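Local coordinates for protein CG1507-PB, isoform B (Drosophila melanogaster, PDB 5FGO) that probably binds purine-rich single-stranded DNA and RNA as part of a larger nucleic-acid-binding protein, of which this chain is the third Pur-alpha repeat, at residues F29-N34 / V38-S43. Sequence-based numbering, arbitrary orientation.
Sequences FDIGQN and VYMRIS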
loop_
_atom_site.group_PDB
_atom_site.type_symbol
_atom_site.label_atom_id
_atom_site.label_comp_id
_atom_site.label_asym_id
_atom_site.label_seq_id
_atom_site.Cartn_x
_atom_site.Cartn_y
_atom_site.Cartn_z
ATOM N N PHE B 29 -3.416 1.653 8.497
ATOM C CA PHE B 29 -3.709 0.333 7.951
ATOM C C PHE B 29 -4.820 -0.292 8.753
ATOM O O PHE B 29 -4.668 -0.484 9.957
ATOM C CB PHE B 29 -2.482 -0.569 8.027
ATOM C CG PHE B 29 -1.235 0.017 7.401
ATOM C CD1 PHE B 29 -0.567 1.086 8.008
ATOM C CD2 PHE B 29 -0.693 -0.547 6.251
ATOM C CE1 PHE B 29 0.570 1.610 7.452
ATOM C CE2 PHE B 29 0.460 -0.046 5.690
ATOM C CZ PHE B 29 1.093 1.041 6.284
ATOM N N ASP B 30 -5.968 -0.520 8.143
ATOM C CA ASP B 30 -7.014 -1.259 8.828
ATOM C C ASP B 30 -7.606 -2.393 7.997
ATOM O O ASP B 30 -7.605 -2.353 6.779
ATOM C CB ASP B 30 -8.098 -0.318 9.352
ATOM C CG ASP B 30 -8.522 0.684 8.355
ATOM O OD1 ASP B 30 -7.781 1.683 8.209
ATOM O OD2 ASP B 30 -9.593 0.496 7.738
ATOM N N ILE B 31 -8.074 -3.427 8.678
ATOM C CA ILE B 31 -8.642 -4.580 8.026
ATOM C C ILE B 31 -10.175 -4.606 8.114
ATOM O O ILE B 31 -10.756 -4.194 9.104
ATOM C CB ILE B 31 -8.062 -5.873 8.638
ATOM C CG1 ILE B 31 -6.540 -5.775 8.713
ATOM C CG2 ILE B 31 -8.535 -7.118 7.903
ATOM C CD1 ILE B 31 -5.885 -5.614 7.402
ATOM N N GLY B 32 -10.836 -4.971 7.022
ATOM C CA GLY B 32 -12.281 -5.128 7.038
ATOM C C GLY B 32 -12.711 -6.308 6.183
ATOM O O GLY B 32 -11.883 -6.920 5.491
ATOM N N GLN B 33 -13.995 -6.653 6.238
ATOM C CA GLN B 33 -14.476 -7.745 5.405
ATOM C C GLN B 33 -15.953 -7.573 5.034
ATOM O O GLN B 33 -16.768 -7.164 5.857
ATOM C CB GLN B 33 -14.264 -9.115 6.073
ATOM C CG GLN B 33 -15.218 -9.459 7.188
ATOM C CD GLN B 33 -15.089 -10.901 7.639
ATOM O OE1 GLN B 33 -14.127 -11.586 7.294
ATOM N NE2 GLN B 33 -16.084 -11.383 8.377
ATOM N N ASN B 34 -16.281 -7.839 3.780
ATOM C CA ASN B 34 -17.675 -7.918 3.343
ATOM C C ASN B 34 -17.922 -9.249 2.620
ATOM O O ASN B 34 -17.094 -10.165 2.705
ATOM C CB ASN B 34 -18.046 -6.710 2.491
ATOM C CG ASN B 34 -17.126 -6.516 1.346
ATOM O OD1 ASN B 34 -16.915 -7.429 0.550
ATOM N ND2 ASN B 34 -16.501 -5.347 1.285
ATOM N N VAL B 38 -12.126 -10.260 2.640
ATOM C CA VAL B 38 -11.243 -9.494 3.508
ATOM C C VAL B 38 -10.337 -8.539 2.715
ATOM O O VAL B 38 -9.748 -8.911 1.701
ATOM C CB VAL B 38 -10.371 -10.469 4.337
ATOM C CG1 VAL B 38 -9.308 -9.739 5.127
ATOM C CG2 VAL B 38 -11.243 -11.296 5.246
ATOM N N TYR B 39 -10.174 -7.321 3.212
ATOM C CA TYR B 39 -9.351 -6.348 2.516
ATOM C C TYR B 39 -8.513 -5.502 3.485
ATOM O O TYR B 39 -8.803 -5.432 4.691
ATOM C CB TYR B 39 -10.234 -5.444 1.653
ATOM C CG TYR B 39 -11.257 -4.647 2.449
ATOM C CD1 TYR B 39 -10.912 -3.457 3.079
ATOM C CD2 TYR B 39 -12.557 -5.114 2.605
ATOM C CE1 TYR B 39 -11.853 -2.741 3.817
ATOM C CE2 TYR B 39 -13.492 -4.417 3.338
ATOM C CZ TYR B 39 -13.144 -3.229 3.935
ATOM O OH TYR B 39 -14.092 -2.545 4.660
HETATM N N MSE B 40 -7.481 -4.863 2.931
HETATM C CA MSE B 40 -6.651 -3.913 3.653
HETATM C C MSE B 40 -6.830 -2.501 3.076
HETATM O O MSE B 40 -6.587 -2.266 1.895
HETATM C CB MSE B 40 -5.173 -4.312 3.586
HETATM C CG MSE B 40 -4.282 -3.470 4.482
HETATM SE SE MSE B 40 -2.395 -3.599 4.097
HETATM C CE MSE B 40 -2.275 -5.505 4.342
ATOM N N ARG B 41 -7.264 -1.567 3.913
ATOM C CA ARG B 41 -7.347 -0.180 3.515
ATOM C C ARG B 41 -6.096 0.537 3.980
ATOM O O ARG B 41 -5.760 0.494 5.155
ATOM C CB ARG B 41 -8.589 0.482 4.099
ATOM C CG ARG B 41 -8.790 1.930 3.659
ATOM C CD ARG B 41 -10.047 2.510 4.280
ATOM N NE ARG B 41 -9.856 2.692 5.724
ATOM C CZ ARG B 41 -10.796 3.088 6.586
ATOM N NH1 ARG B 41 -12.023 3.386 6.161
ATOM N NH2 ARG B 41 -10.502 3.198 7.884
ATOM N N ILE B 42 -5.389 1.179 3.064
ATOM C CA ILE B 42 -4.249 1.976 3.461
ATOM C C ILE B 42 -4.608 3.445 3.236
ATOM O O ILE B 42 -4.804 3.887 2.112
ATOM C CB ILE B 42 -2.986 1.587 2.693
ATOM C CG1 ILE B 42 -2.827 0.077 2.694
ATOM C CG2 ILE B 42 -1.754 2.290 3.271
ATOM C CD1 ILE B 42 -1.625 -0.404 1.939
ATOM N N SER B 43 -4.704 4.210 4.313
ATOM C CA SER B 43 -5.097 5.601 4.179
ATOM C C SER B 43 -3.935 6.559 4.266
ATOM O O SER B 43 -3.021 6.364 5.052
ATOM C CB SER B 43 -6.123 5.943 5.243
ATOM O OG SER B 43 -7.171 4.993 5.217
#
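Asp30 and Arg41, a hydrogen-bonded antiparallel pair, are joined through both backbone and side chains. Asp30 N gives its hydrogen to Arg41 O at 3.2 Å, and Arg41 N returns one to Asp30 O at 3.0 Å. On the sheet face carrying both side chains, the opposite charges meet in a salt bridge, Asp30 OD2 to Arg41 NH2 at 2.9 Å. Carboxylate and guanidinium planes stand 77° apart; NH2 also reaches Asp30 OD1 from above the carboxylate plane, and NE adds a weak bond to that oxygen. The arginine chain runs extended to CD and then bends at chi3 (70°), presenting a guanidinium face to Asp30 OD2.

Two residues along, Gly32 and Tyr39 repeat the backbone exchange, Tyr39 N reaching Gly32 O at 2.9 Å and Gly32 N reaching Tyr39 O. In the alternate pairs the backbone groups turn outward: Phe29 bonds to Arg18, Met40 to Ile55 and Ile42 to Ile53. These strands form the hairpin of 25-34 and 37-46, the centre of the four-stranded antiparallel sheet of a PUR repeat. Glycine suits this place because the Tyr39 ring lies flat over it, Gly32 CA standing 4.0 Å from the ring centroid in a CH-pi contact. A serine in place of Tyr39 would probably leave the Gly32 backbone without its aromatic cover.

On the other, largely apolar face, the Phe29 ring takes Ile42 CG2 over one side and the selenium of selenomethionine Met40 at its edge, while Ile31 CD1 packs on Met40 CG. Trp60 touches Ile31 and Met40; Phe63 and Tyr70 of the second subunit pack here too.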